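Local structure of putative drug/sodium antiporter (4Z3N) at residues 73-76 / 77-81; 153-156 / 157-161. The protein is a MATE-family membrane transporter, probably an antiporter, associated with the transport of the genotoxin colibactin in Escherichia coli. All blocks are in the same frame, centred on the assembly; numbering follows the deposited sequence.

Contact 1 (73-76 / 77-81); sequences LVFP and VGMGL
Met79 bends its thioether against the ring of Phe75, a Met-aromatic contact between residues four apart in the first turns of helix 75-101. SD stands 4.4 Å from the centroid of the Phe75 ring and 54° off its normal, an oblique approach, with the methyl CE turned to the CD2-CE2 side of the ring. Two torsions bring the groups together: Phe75 carries CG anti to its backbone N (chi1 -178°), and the Met79 chain folds at chi3 (-57°), swinging CE back against the ring. The backbone enters the helix from a 3-10 segment that runs through 73-74. Val77 N bonds to Val74 O at 3.1 Å, three residues back, as in a 3-10 turn. Met79 N has weak bonds to both Phe75 O and Pro76 O, whereas Gly80 N makes the regular i to i+4 bond to Pro76 O at 3.1 Å. Pro76, in the first turn, has no N-H to give. The Val74 side chain touches Tyr155 and Ser158 of helix 149-159, and a bound monoolein touches Gly80, consistent with a membrane-embedded helix. The valines meet through apolar atoms, Val74 CG2 lying 4.3 Å from Val77 CB.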
ATOM      1  N   LEU A  73      13.818  15.384   1.637  1.00 65.86           N
ATOM      2  CA  LEU A  73      13.006  16.168   0.716  1.00 66.80           C
ATOM      3  C   LEU A  73      12.510  15.290  -0.430  1.00 67.31           C
ATOM      4  O   LEU A  73      11.413  15.482  -0.956  1.00 68.54           O
ATOM      5  CB  LEU A  73      13.815  17.361   0.184  1.00 65.13           C
ATOM      6  CG  LEU A  73      13.226  18.377  -0.795  1.00 62.52           C
ATOM      7  CD1 LEU A  73      14.046  19.637  -0.729  1.00 78.65           C
ATOM      8  CD2 LEU A  73      13.233  17.863  -2.211  1.00 66.08           C
ATOM      9  N   VAL A  74      13.325  14.312  -0.802  1.00 64.06           N
ATOM     10  CA  VAL A  74      13.045  13.498  -1.975  1.00 64.36           C
ATOM     11  C   VAL A  74      12.267  12.233  -1.596  1.00 62.90           C
ATOM     12  O   VAL A  74      11.996  11.376  -2.442  1.00 53.17           O
ATOM     13  CB  VAL A  74      14.354  13.119  -2.714  1.00 58.84           C
ATOM     14  CG1 VAL A  74      14.933  11.821  -2.170  1.00 56.50           C
ATOM     15  CG2 VAL A  74      14.111  13.011  -4.206  1.00 54.73           C
ATOM     16  N   PHE A  75      11.905  12.130  -0.321  1.00 63.15           N
ATOM     17  CA  PHE A  75      11.206  10.957   0.200  1.00 59.05           C
ATOM     18  C   PHE A  75       9.869  10.682  -0.499  1.00 56.21           C
ATOM     19  O   PHE A  75       9.575   9.540  -0.848  1.00 51.76           O
ATOM     20  CB  PHE A  75      10.980  11.108   1.706  1.00 59.35           C
ATOM     21  CG  PHE A  75      10.318   9.926   2.334  1.00 59.76           C
ATOM     22  CD1 PHE A  75      11.036   8.775   2.596  1.00 63.11           C
ATOM     23  CD2 PHE A  75       8.970   9.960   2.658  1.00 64.52           C
ATOM     24  CE1 PHE A  75      10.421   7.667   3.177  1.00 65.38           C
ATOM     25  CE2 PHE A  75       8.351   8.858   3.239  1.00 64.43           C
ATOM     26  CZ  PHE A  75       9.080   7.712   3.495  1.00 59.80           C
ATOM     27  N   PRO A  76       9.044  11.723  -0.697  1.00 60.15           N
ATOM     28  CA  PRO A  76       7.777  11.550  -1.419  1.00 54.87           C
ATOM     29  C   PRO A  76       7.926  10.907  -2.802  1.00 50.03           C
ATOM     30  O   PRO A  76       7.006  10.231  -3.255  1.00 47.06           O
ATOM     31  CB  PRO A  76       7.258  12.978  -1.555  1.00 45.41           C
ATOM     32  CG  PRO A  76       7.827  13.681  -0.395  1.00 53.19           C
ATOM     33  CD  PRO A  76       9.181  13.083  -0.152  1.00 57.86           C
ATOM     34  N   VAL A  77       9.052  11.127  -3.472  1.00 50.14           N
ATOM     35  CA  VAL A  77       9.211  10.594  -4.820  1.00 49.35           C
ATOM     36  C   VAL A  77       9.352   9.072  -4.752  1.00 44.22           C
ATOM     37  O   VAL A  77       8.778   8.350  -5.568  1.00 41.77           O
ATOM     38  CB  VAL A  77      10.416  11.236  -5.564  1.00 43.18           C
ATOM     39  CG1 VAL A  77      10.870  10.360  -6.719  1.00 34.45           C
ATOM     40  CG2 VAL A  77      10.025  12.614  -6.081  1.00 38.96           C
ATOM     41  N   GLY A  78      10.082   8.592  -3.752  1.00 37.86           N
ATOM     42  CA  GLY A  78      10.221   7.170  -3.538  1.00 36.11           C
ATOM     43  C   GLY A  78       8.887   6.512  -3.245  1.00 44.34           C
ATOM     44  O   GLY A  78       8.675   5.335  -3.540  1.00 48.62           O
ATOM     45  N   MET A  79       7.977   7.275  -2.654  1.00 46.36           N
ATOM     46  CA  MET A  79       6.664   6.740  -2.312  1.00 47.86           C
ATOM     47  C   MET A  79       5.655   6.722  -3.468  1.00 46.18           C
ATOM     48  O   MET A  79       4.760   5.889  -3.484  1.00 44.99           O
ATOM     49  CB  MET A  79       6.098   7.498  -1.116  1.00 44.60           C
ATOM     50  CG  MET A  79       6.703   6.999   0.177  1.00 52.88           C
ATOM     51  SD  MET A  79       5.718   7.439   1.594  1.00 86.30           S
ATOM     52  CE  MET A  79       5.671   9.229   1.418  1.00 68.44           C
ATOM     53  N   GLY A  80       5.807   7.620  -4.432  1.00 41.60           N
ATOM     54  CA  GLY A  80       5.010   7.564  -5.639  1.00 39.17           C
ATOM     55  C   GLY A  80       5.530   6.501  -6.596  1.00 38.10           C
ATOM     56  O   GLY A  80       4.844   6.094  -7.540  1.00 32.75           O
ATOM     57  N   LEU A  81       6.760   6.059  -6.367  1.00 38.94           N
ATOM     58  CA  LEU A  81       7.317   4.967  -7.151  1.00 37.13           C
ATOM     59  C   LEU A  81       6.815   3.629  -6.631  1.00 38.98           C
ATOM     60  O   LEU A  81       6.427   2.768  -7.426  1.00 40.96           O
ATOM     61  CB  LEU A  81       8.843   5.000  -7.144  1.00 41.22           C
ATOM     62  CG  LEU A  81       9.468   6.208  -7.847  1.00 38.75           C
ATOM     63  CD1 LEU A  81      10.973   6.013  -8.000  1.00 33.96           C
ATOM     64  CD2 LEU A  81       8.781   6.484  -9.181  1.00 33.46           C
TER

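Contact 2 (153-156 / 157-161); sequences EFYY and YSLLT
Glu153 and Tyr157 lie side by side and point the same way, their carboxylate and ring planes 50° apart. Glu153 leaves the backbone with CG anti to N (chi1 -174°) and stays extended, which takes OE2 to the phenol: Tyr157 OH donates to it at 2.6 Å, on the anti side of the carboxylate and 16° out of its plane. The Glu153 CG methylene packs along the Tyr157 ring near CE2 and CZ, while Glu153 O sits over one face, 3.2 Å above the ring plane and offset toward its rim. That same carbonyl accepts Tyr157 N at 2.9 Å. These i to i+4 pairings belong to helix 149-159 of the MatE family region, toward its C-terminal part. Here Phe154 O is gripped twice, by Ser158 N at 2.9 Å and by Ser158 OG at 2.8 Å, the two donors arriving from opposite faces of the carbonyl plane. Leu159 bridges two rings: its CD1 approaches Tyr155 CE2 obliquely at 3.9 Å and meets the Tyr156 ring at the edge, near its plane. The Tyr155 hydroxyl is hydrogen-bonded to Gly130 O. Farther along, Thr161 OG1 donates to Ser158 O at 2.6 Å, beside the Thr161 N bond to that oxygen.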
ATOM      1  N   GLU A 153      20.620  15.922  -6.821  1.00 53.07           N
ATOM      2  CA  GLU A 153      21.446  14.744  -7.056  1.00 48.16           C
ATOM      3  C   GLU A 153      20.698  13.467  -6.664  1.00 47.62           C
ATOM      4  O   GLU A 153      20.708  12.454  -7.370  1.00 43.39           O
ATOM      5  CB  GLU A 153      22.759  14.868  -6.280  1.00 44.98           C
ATOM      6  CG  GLU A 153      23.774  13.770  -6.567  1.00 45.11           C
ATOM      7  CD  GLU A 153      25.080  13.955  -5.787  1.00 53.08           C
ATOM      8  OE1 GLU A 153      25.131  14.826  -4.878  1.00 47.08           O
ATOM      9  OE2 GLU A 153      26.062  13.231  -6.092  1.00 47.10           O
ATOM     10  N   PHE A 154      20.033  13.545  -5.527  1.00 49.14           N
ATOM     11  CA  PHE A 154      19.265  12.445  -4.998  1.00 46.02           C
ATOM     12  C   PHE A 154      17.981  12.193  -5.790  1.00 45.77           C
ATOM     13  O   PHE A 154      17.555  11.049  -5.960  1.00 38.54           O
ATOM     14  CB  PHE A 154      18.970  12.735  -3.531  1.00 53.54           C
ATOM     15  CG  PHE A 154      20.122  12.390  -2.612  1.00 63.69           C
ATOM     16  CD1 PHE A 154      20.442  11.045  -2.398  1.00 65.48           C
ATOM     17  CD2 PHE A 154      20.856  13.397  -1.974  1.00 63.15           C
ATOM     18  CE1 PHE A 154      21.512  10.723  -1.598  1.00 65.23           C
ATOM     19  CE2 PHE A 154      21.908  13.138  -1.143  1.00 67.65           C
ATOM     20  CZ  PHE A 154      22.260  11.798  -0.941  1.00 65.01           C
ATOM     21  N   TYR A 155      17.388  13.273  -6.292  1.00 43.81           N
ATOM     22  CA  TYR A 155      16.264  13.175  -7.199  1.00 42.58           C
ATOM     23  C   TYR A 155      16.667  12.382  -8.448  1.00 42.43           C
ATOM     24  O   TYR A 155      15.966  11.467  -8.886  1.00 41.50           O
ATOM     25  CB  TYR A 155      15.759  14.571  -7.570  1.00 43.83           C
ATOM     26  CG  TYR A 155      14.723  14.593  -8.690  1.00 45.86           C
ATOM     27  CD1 TYR A 155      13.378  14.330  -8.436  1.00 42.04           C
ATOM     28  CD2 TYR A 155      15.088  14.898  -9.994  1.00 43.30           C
ATOM     29  CE1 TYR A 155      12.439  14.368  -9.451  1.00 39.56           C
ATOM     30  CE2 TYR A 155      14.155  14.933 -11.011  1.00 44.81           C
ATOM     31  CZ  TYR A 155      12.835  14.668 -10.734  1.00 43.47           C
ATOM     32  OH  TYR A 155      11.913  14.697 -11.751  1.00 47.32           O
ATOM     33  N   TYR A 156      17.818  12.734  -8.998  1.00 42.18           N
ATOM     34  CA  TYR A 156      18.380  12.066 -10.158  1.00 41.16           C
ATOM     35  C   TYR A 156      18.724  10.586  -9.901  1.00 39.99           C
ATOM     36  O   TYR A 156      18.452   9.725 -10.725  1.00 35.89           O
ATOM     37  CB  TYR A 156      19.626  12.826 -10.607  1.00 46.40           C
ATOM     38  CG  TYR A 156      19.367  14.054 -11.464  1.00 53.66           C
ATOM     39  CD1 TYR A 156      18.210  14.177 -12.242  1.00 49.44           C
ATOM     40  CD2 TYR A 156      20.304  15.079 -11.516  1.00 53.80           C
ATOM     41  CE1 TYR A 156      18.004  15.301 -13.038  1.00 54.06           C
ATOM     42  CE2 TYR A 156      20.107  16.199 -12.296  1.00 60.05           C
ATOM     43  CZ  TYR A 156      18.969  16.315 -13.056  1.00 64.98           C
ATOM     44  OH  TYR A 156      18.827  17.459 -13.821  1.00 64.90           O
ATOM     45  N   TYR A 157      19.329  10.293  -8.759  1.00 40.87           N
ATOM     46  CA  TYR A 157      19.607   8.912  -8.400  1.00 38.14           C
ATOM     47  C   TYR A 157      18.292   8.137  -8.260  1.00 36.62           C
ATOM     48  O   TYR A 157      18.201   6.974  -8.667  1.00 37.31           O
ATOM     49  CB  TYR A 157      20.421   8.840  -7.103  1.00 38.06           C
ATOM     50  CG  TYR A 157      21.823   9.423  -7.198  1.00 38.20           C
ATOM     51  CD1 TYR A 157      22.518   9.426  -8.398  1.00 35.83           C
ATOM     52  CD2 TYR A 157      22.450   9.956  -6.077  1.00 42.59           C
ATOM     53  CE1 TYR A 157      23.800   9.942  -8.484  1.00 36.41           C
ATOM     54  CE2 TYR A 157      23.731  10.483  -6.153  1.00 41.08           C
ATOM     55  CZ  TYR A 157      24.404  10.472  -7.359  1.00 42.57           C
ATOM     56  OH  TYR A 157      25.684  11.000  -7.438  1.00 45.85           O
ATOM     57  N   SER A 158      17.279   8.785  -7.689  1.00 31.24           N
ATOM     58  CA  SER A 158      15.926   8.229  -7.620  1.00 32.82           C
ATOM     59  C   SER A 158      15.363   7.816  -8.996  1.00 35.34           C
ATOM     60  O   SER A 158      14.688   6.797  -9.121  1.00 31.99           O
ATOM     61  CB  SER A 158      14.966   9.240  -6.976  1.00 37.53           C
ATOM     62  OG  SER A 158      15.251   9.468  -5.605  1.00 38.45           O
ATOM     63  N   LEU A 159      15.625   8.631 -10.016  1.00 36.78           N
ATOM     64  CA  LEU A 159      15.194   8.328 -11.374  1.00 37.25           C
ATOM     65  C   LEU A 159      15.900   7.074 -11.896  1.00 33.96           C
ATOM     66  O   LEU A 159      15.342   6.311 -12.689  1.00 33.50           O
ATOM     67  CB  LEU A 159      15.457   9.517 -12.319  1.00 35.26           C
ATOM     68  CG  LEU A 159      14.710  10.853 -12.144  1.00 43.39           C
ATOM     69  CD1 LEU A 159      15.088  11.841 -13.256  1.00 49.65           C
ATOM     70  CD2 LEU A 159      13.200  10.693 -12.093  1.00 37.98           C
ATOM     71  N   LEU A 160      17.128   6.852 -11.446  1.00 32.15           N
ATOM     72  CA  LEU A 160      17.881   5.705 -11.925  1.00 36.16           C
ATOM     73  C   LEU A 160      17.349   4.394 -11.345  1.00 31.90           C
ATOM     74  O   LEU A 160      17.721   3.325 -11.785  1.00 28.42           O
ATOM     75  CB  LEU A 160      19.372   5.867 -11.604  1.00 32.13           C
ATOM     76  CG  LEU A 160      20.111   6.985 -12.351  1.00 29.57           C
ATOM     77  CD1 LEU A 160      21.574   6.955 -11.974  1.00 31.89           C
ATOM     78  CD2 LEU A 160      19.943   6.895 -13.848  1.00 25.35           C
ATOM     79  N   THR A 161      16.491   4.491 -10.342  1.00 32.25           N
ATOM     80  CA  THR A 161      15.939   3.319  -9.696  1.00 31.85           C
ATOM     81  C   THR A 161      14.569   2.875 -10.246  1.00 32.26           C
ATOM     82  O   THR A 161      14.097   1.789  -9.931  1.00 30.71           O
ATOM     83  CB  THR A 161      15.803   3.571  -8.192  1.00 35.69           C
ATOM     84  OG1 THR A 161      14.693   4.451  -7.965  1.00 37.84           O
ATOM     85  CG2 THR A 161      17.082   4.189  -7.651  1.00 33.98           C
TER

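Both contacts are local: contact 1 joins the end of a 3-10 segment to the start of helix 75-101, contact 2 lies largely in helix 149-159, and their centres are about 10 Å apart on the same side of the chain's centre. Contact 1 is a surface contact, its side-chain chemistry sulfur-aromatic and apolar; contact 2 is partly buried, toward the C-terminal part of its helix, and adds side-chain hydrogen bonds. They pack directly on each other: Val74 CG2 lies 3.7 Å from Tyr155 CA, and Leu81 CD1 is 4.0 Å from Ser158 O. Apolar groups of 73-81 lie against Tyr155, Ser158 and Thr161, while Tyr157, too, touches a bound monoolein.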